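Local coordinates for UPF0135 protein SA1388 (Staphylococcus aureus subsp. aureus, PDB 3LNL) that is of unknown function but belongs to the NIF3 family, binds zinc at a dinuclear metal centre and assembles into a toroid-shaped hexamer, at residues B[263-268]-B[330-335]; B[304-309]-B[324-329]; B[48-53]-B[362-367]. The protein carries 2 engineered substitutions. All coordinates share one frame; numbering follows the deposited sequence.

The three contacts gather round one dinuclear zinc centre and draw together both ends of the chain. In sequence, 48-53 comes first, then 263-268, 304-309, 324-329, 330-335 and 362-367, with the protruding PII-like domain inserted between the first two. Contact 2 pairs two strands of a mixed sheet, and its second strand leads directly into contact 1, about 12 Å away between centres; Asp309 OD2 meets His330 ND1 there at 2.7 Å, a probable hydrogen bond. Contact 3, about 14 Å from contact 1 between centres, adjoins it where Tyr331 OH approaches Thr364 N. Contacts 2 and 3, whose centres are about 22 Å apart, both reach the neighbouring subunit, consistent with metal sites set close to a hexamer interface.

Contact 1: residues B[263-268]-B[330-335]; sequences SKLNIP and HYSEYV. With ZN (zinc ion), chain F; ZN (zinc ion), chain G.
Tyr334 OH donates to Leu265 O over 2.6 Å. The carbonyl is met at a C=O...O angle of 118°, with the hydroxyl lying 51° out of the carbonyl plane, while the acceptor sits at the edge of the phenol ring. Chi1 of 80°, setting CG between the backbone N and carbonyl carbon, swings the ring out of its 3-10 turn toward the end of helix 254-264. That helix finishes in a Schellman motif in which Asn266 takes positive phi. Beyond it, Ile267 brings CD1 to within 3.6 Å of Ser332 OG, a buried hydroxyl whose hydrogen bond goes to Ile328 O. Leu265 and Val335 both pack on helix 112-119, through Leu116.

Glu333 points away from this interface. Its OE1 binds one zinc ion at 2.0 Å and its OE2 the other at 2.1 Å, so a single carboxylate spans both metals. His330 NE2 holds the second zinc at 2.3 Å, and water 3 also bridges the pair. His69 completes the protein ligands of the zinc bound by His330, and His68 and Asp106 bind its partner. The 3-10 turn thus meets the helix end through Tyr334 and Ser332 and supplies two ligands, His330 and the bridging Glu333, to the dinuclear zinc centre of this NIF3-family protein.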
loop_
_atom_site.group_PDB
_atom_site.type_symbol
_atom_site.label_atom_id
_atom_site.label_comp_id
_atom_site.label_asym_id
_atom_site.label_seq_id
_atom_site.Cartn_x
_atom_site.Cartn_y
_atom_site.Cartn_z
ATOM N N SER B 263 39.711 -8.225 20.560
ATOM C CA SER B 263 41.040 -7.685 20.679
ATOM C C SER B 263 41.517 -6.949 19.411
ATOM O O SER B 263 41.995 -5.803 19.465
ATOM C CB SER B 263 41.994 -8.839 21.088
ATOM O OG SER B 263 43.297 -8.399 21.102
ATOM N N LYS B 264 41.316 -7.555 18.257
ATOM C CA LYS B 264 41.812 -6.980 17.007
ATOM C C LYS B 264 41.125 -5.656 16.662
ATOM O O LYS B 264 41.765 -4.756 16.133
ATOM C CB LYS B 264 41.629 -7.951 15.840
ATOM C CG LYS B 264 42.673 -9.046 15.839
ATOM C CD LYS B 264 42.524 -10.083 14.735
ATOM C CE LYS B 264 43.721 -11.077 14.838
ATOM N NZ LYS B 264 43.328 -12.378 14.255
ATOM N N LEU B 265 39.829 -5.554 16.943
ATOM C CA LEU B 265 39.098 -4.330 16.692
ATOM C C LEU B 265 39.004 -3.371 17.905
ATOM O O LEU B 265 38.303 -2.351 17.812
ATOM C CB LEU B 265 37.673 -4.656 16.191
ATOM C CG LEU B 265 37.576 -5.183 14.750
ATOM C CD1 LEU B 265 36.301 -6.002 14.528
ATOM C CD2 LEU B 265 37.584 -4.027 13.797
ATOM N N ASN B 266 39.646 -3.728 19.013
ATOM C CA ASN B 266 39.661 -2.958 20.261
ATOM C C ASN B 266 38.245 -2.608 20.750
ATOM O O ASN B 266 37.910 -1.450 21.037
ATOM C CB ASN B 266 40.474 -1.677 20.038
ATOM C CG ASN B 266 40.908 -1.041 21.322
ATOM O OD1 ASN B 266 41.160 -1.715 22.314
ATOM N ND2 ASN B 266 41.021 0.291 21.311
ATOM N N ILE B 267 37.417 -3.630 20.850
ATOM C CA ILE B 267 36.052 -3.444 21.209
ATOM C C ILE B 267 35.948 -3.593 22.709
ATOM O O ILE B 267 36.517 -4.570 23.273
ATOM C CB ILE B 267 35.150 -4.487 20.486
ATOM C CG1 ILE B 267 35.514 -4.588 19.006
ATOM C CG2 ILE B 267 33.650 -4.114 20.652
ATOM C CD1 ILE B 267 34.701 -5.747 18.285
ATOM N N PRO B 268 35.221 -2.674 23.384
ATOM C CA PRO B 268 35.122 -2.757 24.846
ATOM C C PRO B 268 34.347 -3.963 25.352
ATOM O O PRO B 268 34.663 -4.506 26.395
ATOM C CB PRO B 268 34.394 -1.442 25.238
ATOM C CG PRO B 268 34.734 -0.492 24.138
ATOM C CD PRO B 268 34.743 -1.366 22.881
ATOM N N HIS B 330 27.750 -1.960 16.139
ATOM C CA HIS B 330 27.627 -1.211 14.909
ATOM C C HIS B 330 28.847 -0.299 14.794
ATOM O O HIS B 330 29.378 -0.113 13.676
ATOM C CB HIS B 330 26.357 -0.390 15.021
ATOM C CG HIS B 330 25.880 0.281 13.769
ATOM N ND1 HIS B 330 24.531 0.341 13.450
ATOM C CD2 HIS B 330 26.534 0.949 12.794
ATOM C CE1 HIS B 330 24.383 1.055 12.339
ATOM N NE2 HIS B 330 25.585 1.353 11.868
ATOM N N TYR B 331 29.286 0.254 15.944
ATOM C CA TYR B 331 30.440 1.124 15.959
ATOM C C TYR B 331 31.715 0.532 15.313
ATOM O O TYR B 331 32.586 1.299 14.859
ATOM C CB TYR B 331 30.750 1.671 17.372
ATOM C CG TYR B 331 31.812 2.737 17.333
ATOM C CD1 TYR B 331 31.537 3.968 16.745
ATOM C CD2 TYR B 331 33.101 2.473 17.751
ATOM C CE1 TYR B 331 32.519 4.935 16.585
ATOM C CE2 TYR B 331 34.103 3.441 17.633
ATOM C CZ TYR B 331 33.789 4.686 17.018
ATOM O OH TYR B 331 34.751 5.651 16.894
ATOM N N SER B 332 31.832 -0.792 15.227
ATOM C CA SER B 332 32.946 -1.395 14.545
ATOM C C SER B 332 33.071 -1.051 13.061
ATOM O O SER B 332 34.136 -1.244 12.507
ATOM C CB SER B 332 33.021 -2.885 14.759
ATOM O OG SER B 332 33.344 -3.188 16.104
ATOM N N GLU B 333 32.055 -0.454 12.454
ATOM C CA GLU B 333 32.259 0.192 11.148
ATOM C C GLU B 333 33.325 1.301 11.141
ATOM O O GLU B 333 33.749 1.740 10.071
ATOM C CB GLU B 333 30.945 0.735 10.616
ATOM C CG GLU B 333 29.949 -0.319 10.258
ATOM C CD GLU B 333 28.843 0.242 9.458
ATOM O OE1 GLU B 333 28.864 0.032 8.226
ATOM O OE2 GLU B 333 28.007 0.964 10.034
ATOM N N TYR B 334 33.799 1.724 12.322
ATOM C CA TYR B 334 34.841 2.780 12.381
ATOM C C TYR B 334 36.108 2.405 11.659
ATOM O O TYR B 334 36.906 3.280 11.346
ATOM C CB TYR B 334 35.212 3.163 13.841
ATOM C CG TYR B 334 36.167 2.167 14.451
ATOM C CD1 TYR B 334 37.519 2.335 14.298
ATOM C CD2 TYR B 334 35.711 1.022 15.140
ATOM C CE1 TYR B 334 38.440 1.416 14.801
ATOM C CE2 TYR B 334 36.643 0.094 15.703
ATOM C CZ TYR B 334 37.997 0.303 15.518
ATOM O OH TYR B 334 38.941 -0.576 15.982
ATOM N N VAL B 335 36.300 1.114 11.360
ATOM C CA VAL B 335 37.456 0.686 10.584
ATOM C C VAL B 335 37.494 1.357 9.231
ATOM O O VAL B 335 38.534 1.372 8.598
ATOM C CB VAL B 335 37.535 -0.902 10.374
ATOM C CG1 VAL B 335 37.660 -1.611 11.737
ATOM C CG2 VAL B 335 36.322 -1.425 9.586
HETATM ZN ZN ZN F . 26.153 1.816 9.667
HETATM ZN ZN ZN G . 27.646 0.497 6.756
HETATM O O HOH W 1 24.122 2.760 9.543
HETATM O O HOH W 2 24.967 -0.029 9.284
HETATM O O HOH W 3 26.145 1.741 7.505
HETATM O O HOH W 4 26.157 -0.919 7.521
#

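Contact 2: residues B[304-309]-B[324-329]; sequences VFVTGD and NLIDIN
Four backbone hydrogen bonds tie 304-309 to 324-329 in parallel register: Phe305 N to Asn324 O, Ile326 N to Phe305 O, Thr307 N to Ile326 O and Ile328 N to Thr307 O. The third, 2.9 Å from Thr307 N to Ile326 O, is nearly straight at 171°, and the last closes to 2.8 Å from Ile328 N to Thr307 O. Where the strands end, Asp327 OD1 accepts Asn329 N at 2.8 Å on its anti side, somewhat out of the carboxylate plane, forming an Asx turn that redirects the chain. With CG anti to the backbone N (chi1 -166°), the same carboxylate reaches across the strands to lie 3.2 Å from Gly308 CA through OD1. Its OD2 is held by Arg271 in a salt bridge and by Ile310 N.

Packing differs on the two faces of the sheet. On one, Val304 CG2 rests 3.8 Å from Ile326 CG1. Farther along, Val306 CG1 touches the CG2 methyl and the CD1 end of Ile328, nearest at CG2, 3.7 Å away, the two side chains crossing at about a right angle; helix 254-264 covers this face. On the other, Leu325 CD2 lies against Phe305 CB and close to the plane of the ring at its edge, while helix 294-299 packs over both residues.

Strand 279-285 continues the sheet beyond 304-307, and strand 271-273 runs antiparallel alongside 325-327. Helix 312-321 connects the paired strands, making this a beta-alpha-beta crossover whose C-terminal strand ends face the zinc centre.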
loop_
_atom_site.group_PDB
_atom_site.type_symbol
_atom_site.label_atom_id
_atom_site.label_comp_id
_atom_site.label_asym_id
_atom_site.label_seq_id
_atom_site.Cartn_x
_atom_site.Cartn_y
_atom_site.Cartn_z
ATOM N N VAL B 304 29.086 -18.682 11.421
ATOM C CA VAL B 304 28.726 -17.589 12.314
ATOM C C VAL B 304 28.517 -16.341 11.458
ATOM O O VAL B 304 29.140 -16.178 10.381
ATOM C CB VAL B 304 29.830 -17.355 13.431
ATOM C CG1 VAL B 304 31.217 -17.004 12.793
ATOM C CG2 VAL B 304 29.397 -16.282 14.452
ATOM N N PHE B 305 27.560 -15.542 11.898
ATOM C CA PHE B 305 27.203 -14.312 11.305
ATOM C C PHE B 305 27.632 -13.197 12.239
ATOM O O PHE B 305 27.190 -13.138 13.369
ATOM C CB PHE B 305 25.722 -14.243 11.054
ATOM C CG PHE B 305 25.284 -13.000 10.321
ATOM C CD1 PHE B 305 25.649 -12.792 8.992
ATOM C CD2 PHE B 305 24.542 -12.001 10.978
ATOM C CE1 PHE B 305 25.234 -11.666 8.307
ATOM C CE2 PHE B 305 24.150 -10.851 10.311
ATOM C CZ PHE B 305 24.495 -10.671 8.971
ATOM N N VAL B 306 28.508 -12.323 11.749
ATOM C CA VAL B 306 29.079 -11.233 12.530
ATOM C C VAL B 306 28.482 -9.920 12.094
ATOM O O VAL B 306 28.497 -9.568 10.880
ATOM C CB VAL B 306 30.613 -11.146 12.345
ATOM C CG1 VAL B 306 31.193 -9.937 13.132
ATOM C CG2 VAL B 306 31.285 -12.481 12.764
ATOM N N THR B 307 27.925 -9.182 13.060
ATOM C CA THR B 307 27.277 -7.909 12.759
ATOM C C THR B 307 27.219 -7.033 14.020
ATOM O O THR B 307 27.860 -7.347 15.025
ATOM C CB THR B 307 25.869 -8.130 12.137
ATOM O OG1 THR B 307 25.424 -6.934 11.499
ATOM C CG2 THR B 307 24.791 -8.571 13.169
ATOM N N GLY B 308 26.464 -5.947 13.959
ATOM C CA GLY B 308 26.201 -5.087 15.121
ATOM C C GLY B 308 24.736 -4.910 15.381
ATOM O O GLY B 308 23.906 -5.414 14.612
ATOM N N ASP B 309 24.421 -4.212 16.486
ATOM C CA ASP B 309 23.051 -3.820 16.899
ATOM C C ASP B 309 22.124 -5.046 17.008
ATOM O O ASP B 309 20.975 -4.977 16.609
ATOM C CB ASP B 309 22.408 -2.832 15.888
ATOM C CG ASP B 309 22.855 -1.374 16.047
ATOM O OD1 ASP B 309 23.409 -0.990 17.074
ATOM O OD2 ASP B 309 22.599 -0.565 15.100
ATOM N N ASN B 324 24.596 -19.173 14.688
ATOM C CA ASN B 324 25.533 -18.547 15.562
ATOM C C ASN B 324 25.795 -17.068 15.204
ATOM O O ASN B 324 25.951 -16.730 14.041
ATOM C CB ASN B 324 26.848 -19.319 15.568
ATOM C CG ASN B 324 26.673 -20.739 15.960
ATOM O OD1 ASN B 324 26.014 -21.027 16.958
ATOM N ND2 ASN B 324 27.241 -21.646 15.191
ATOM N N LEU B 325 25.812 -16.203 16.211
ATOM C CA LEU B 325 25.982 -14.767 15.976
ATOM C C LEU B 325 27.097 -14.218 16.846
ATOM O O LEU B 325 27.350 -14.755 17.919
ATOM C CB LEU B 325 24.719 -14.001 16.323
ATOM C CG LEU B 325 23.421 -14.382 15.650
ATOM C CD1 LEU B 325 22.263 -13.581 16.339
ATOM C CD2 LEU B 325 23.447 -14.171 14.155
ATOM N N ILE B 326 27.763 -13.186 16.339
ATOM C CA ILE B 326 28.590 -12.295 17.138
ATOM C C ILE B 326 28.173 -10.846 16.860
ATOM O O ILE B 326 28.143 -10.375 15.715
ATOM C CB ILE B 326 30.140 -12.449 16.908
ATOM C CG1 ILE B 326 30.590 -13.888 17.123
ATOM C CG2 ILE B 326 30.897 -11.518 17.869
ATOM C CD1 ILE B 326 31.965 -14.235 16.648
ATOM N N ASP B 327 27.866 -10.134 17.939
ATOM C CA ASP B 327 27.686 -8.695 17.934
ATOM C C ASP B 327 29.004 -8.019 18.231
ATOM O O ASP B 327 29.447 -7.972 19.372
ATOM C CB ASP B 327 26.629 -8.307 18.965
ATOM C CG ASP B 327 26.116 -6.875 18.821
ATOM O OD1 ASP B 327 26.760 -6.055 18.130
ATOM O OD2 ASP B 327 25.053 -6.583 19.428
ATOM N N ILE B 328 29.617 -7.448 17.196
ATOM C CA ILE B 328 30.847 -6.668 17.366
ATOM C C ILE B 328 30.562 -5.160 17.567
ATOM O O ILE B 328 31.508 -4.333 17.669
ATOM C CB ILE B 328 31.804 -6.818 16.196
ATOM C CG1 ILE B 328 31.136 -6.467 14.866
ATOM C CG2 ILE B 328 32.410 -8.205 16.205
ATOM C CD1 ILE B 328 32.169 -6.321 13.659
ATOM N N ASN B 329 29.266 -4.841 17.633
ATOM C CA ASN B 329 28.737 -3.481 17.719
ATOM C C ASN B 329 28.750 -2.791 16.363
ATOM O O ASN B 329 29.579 -3.093 15.480
ATOM C CB ASN B 329 29.438 -2.675 18.826
ATOM C CG ASN B 329 29.380 -3.386 20.191
ATOM O OD1 ASN B 329 28.332 -3.923 20.567
ATOM N ND2 ASN B 329 30.530 -3.489 20.868
#

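Contact 3: residues B[48-53]-B[362-367]; sequences DCTLEV and INTDPF
Thr364 pushes its methyl, CG2, into the first turn of helix 51-60, and this is the closely packed half of the contact. There CG2 lies 3.8 Å from Thr50 OG1 and 4.0 Å from Val53 CG2, and it also touches the methyl of Thr50. Thr50 is the N-cap residue, its OG1 accepting a weak capping bond from Val53 N. Beside this, Ile362 lays CD1 along the helix backbone, 3.5 Å from Glu52 O.

Thr364 turns its hydroxyl elsewhere. Chi1 of 53° puts OG1 between the backbone N and carbonyl carbon, where a water bridges the segments. Water 5 donates to Asp48 OD2 at 2.5 Å and to Thr364 O at 2.8 Å, and it is hydrogen-bonded to Thr364 OG1 at 2.7 Å. Three bonds therefore fix the solvent molecule between a loop carbonyl, a hydroxyl and a buried carboxylate. Asp48 OD2 is bonded as well to His312 NE2 of a neighbouring subunit, while Asp48 OD1 takes His69 ND1, placing this aspartate in the second shell of the zinc bound by His69; its charge would probably polarise that imidazole.

The solvent side belongs to Glu52. Its CB packs 3.8 Å from Ile362 CD1, but the exposed chain beyond has two conformations, and the touch of its carboxylate on Ile362 is doubtful. Two consecutive Asx turns shape the opposing loop: Asn363 OD1 accepts Asp365 N in its carbonyl plane, and Asp365 OD1 accepts Phe367 N from above the carboxylate plane. Phe367 also forms a cation-pi contact with Arg271 of the neighbouring subunit.

The loop leaves strand 357-359, outermost in its sheet within this chain, and on its way to strand 368-369 passes the start of helix 51-60, whose Val53 packs on strand 43-46.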
loop_
_atom_site.group_PDB
_atom_site.type_symbol
_atom_site.label_atom_id
_atom_site.label_comp_id
_atom_site.label_asym_id
_atom_site.label_seq_id
_atom_site.Cartn_x
_atom_site.Cartn_y
_atom_site.Cartn_z
ATOM N N ASP B 48 30.855 8.885 11.483
ATOM C CA ASP B 48 29.785 9.819 11.698
ATOM C C ASP B 48 30.445 11.196 11.764
ATOM O O ASP B 48 31.457 11.371 12.480
ATOM C CB ASP B 48 29.089 9.574 13.038
ATOM C CG ASP B 48 28.166 8.347 12.990
ATOM O OD1 ASP B 48 27.208 8.387 12.220
ATOM O OD2 ASP B 48 28.392 7.398 13.750
ATOM N N CYS B 49 29.839 12.153 11.052
ATOM C CA CYS B 49 30.334 13.547 11.046
ATOM C C CYS B 49 29.725 14.295 12.223
ATOM O O CYS B 49 28.681 14.921 12.076
ATOM C CB CYS B 49 29.945 14.239 9.773
ATOM S SG CYS B 49 30.661 15.921 9.700
ATOM N N THR B 50 30.322 14.134 13.417
ATOM C CA THR B 50 29.838 14.788 14.616
ATOM C C THR B 50 30.438 16.207 14.678
ATOM O O THR B 50 31.339 16.579 13.855
ATOM C CB THR B 50 30.288 14.046 15.865
ATOM O OG1 THR B 50 31.710 14.131 15.958
ATOM C CG2 THR B 50 29.829 12.552 15.818
ATOM N N LEU B 51 30.036 16.981 15.686
ATOM C CA LEU B 51 30.589 18.355 15.814
ATOM C C LEU B 51 32.098 18.326 16.015
ATOM O O LEU B 51 32.845 19.177 15.470
ATOM C CB LEU B 51 29.938 19.126 16.954
ATOM C CG LEU B 51 30.193 20.655 17.103
ATOM C CD1 LEU B 51 29.633 21.398 15.951
ATOM C CD2 LEU B 51 29.550 21.157 18.413
ATOM N N GLU B 52 32.580 17.371 16.815
ATOM C CA GLU B 52 34.035 17.259 17.063
ATOM C C GLU B 52 34.783 16.980 15.760
ATOM O O GLU B 52 35.868 17.510 15.546
ATOM C CB GLU B 52 34.366 16.201 18.138
ATOM C CG GLU B 52 33.948 16.626 19.581
ATOM C CD GLU B 52 34.185 15.556 20.676
ATOM O OE1 GLU B 52 34.335 14.336 20.387
ATOM O OE2 GLU B 52 34.201 15.956 21.869
ATOM N N VAL B 53 34.184 16.197 14.859
ATOM C CA VAL B 53 34.834 15.911 13.580
ATOM C C VAL B 53 34.955 17.204 12.732
ATOM O O VAL B 53 35.995 17.460 12.112
ATOM C CB VAL B 53 34.120 14.793 12.819
ATOM C CG1 VAL B 53 34.664 14.666 11.335
ATOM C CG2 VAL B 53 34.294 13.484 13.592
ATOM N N ILE B 362 38.973 10.856 16.249
ATOM C CA ILE B 362 37.994 10.979 17.319
ATOM C C ILE B 362 37.156 9.691 17.466
ATOM O O ILE B 362 36.600 9.202 16.509
ATOM C CB ILE B 362 37.132 12.214 17.095
ATOM C CG1 ILE B 362 38.045 13.464 17.236
ATOM C CG2 ILE B 362 35.945 12.273 18.157
ATOM C CD1 ILE B 362 37.470 14.630 16.699
ATOM N N ASN B 363 37.063 9.154 18.675
ATOM C CA ASN B 363 36.111 8.101 18.935
ATOM C C ASN B 363 34.719 8.715 19.092
ATOM O O ASN B 363 34.472 9.425 20.033
ATOM C CB ASN B 363 36.501 7.309 20.194
ATOM C CG ASN B 363 35.626 6.101 20.380
ATOM O OD1 ASN B 363 34.396 6.199 20.261
ATOM N ND2 ASN B 363 36.255 4.924 20.665
ATOM N N THR B 364 33.813 8.433 18.162
ATOM C CA THR B 364 32.546 9.101 18.067
ATOM C C THR B 364 31.458 8.103 18.523
ATOM O O THR B 364 30.321 8.305 18.246
ATOM C CB THR B 364 32.229 9.516 16.556
ATOM O OG1 THR B 364 32.356 8.379 15.711
ATOM C CG2 THR B 364 33.181 10.594 16.050
ATOM N N ASP B 365 31.829 7.003 19.194
ATOM C CA ASP B 365 30.854 6.024 19.634
ATOM C C ASP B 365 29.997 6.749 20.653
ATOM O O ASP B 365 30.544 7.306 21.586
ATOM C CB ASP B 365 31.489 4.813 20.293
ATOM C CG ASP B 365 30.496 3.652 20.486
ATOM O OD1 ASP B 365 29.263 3.873 20.442
ATOM O OD2 ASP B 365 30.941 2.510 20.728
ATOM N N PRO B 366 28.668 6.773 20.467
ATOM C CA PRO B 366 27.799 7.340 21.502
ATOM C C PRO B 366 27.797 6.547 22.839
ATOM O O PRO B 366 27.538 7.082 23.881
ATOM C CB PRO B 366 26.412 7.339 20.805
ATOM C CG PRO B 366 26.498 6.288 19.836
ATOM C CD PRO B 366 27.887 6.433 19.270
ATOM N N PHE B 367 28.114 5.261 22.773
ATOM C CA PHE B 367 28.156 4.416 23.899
ATOM C C PHE B 367 29.518 4.508 24.607
ATOM O O PHE B 367 30.554 4.499 23.966
ATOM C CB PHE B 367 27.919 2.966 23.505
ATOM C CG PHE B 367 26.531 2.659 23.088
ATOM C CD1 PHE B 367 26.289 1.973 21.907
ATOM C CD2 PHE B 367 25.458 2.966 23.920
ATOM C CE1 PHE B 367 25.001 1.648 21.550
ATOM C CE2 PHE B 367 24.171 2.635 23.566
ATOM C CZ PHE B 367 23.944 1.963 22.368
HETATM O O HOH W 5 29.959 7.144 15.707
#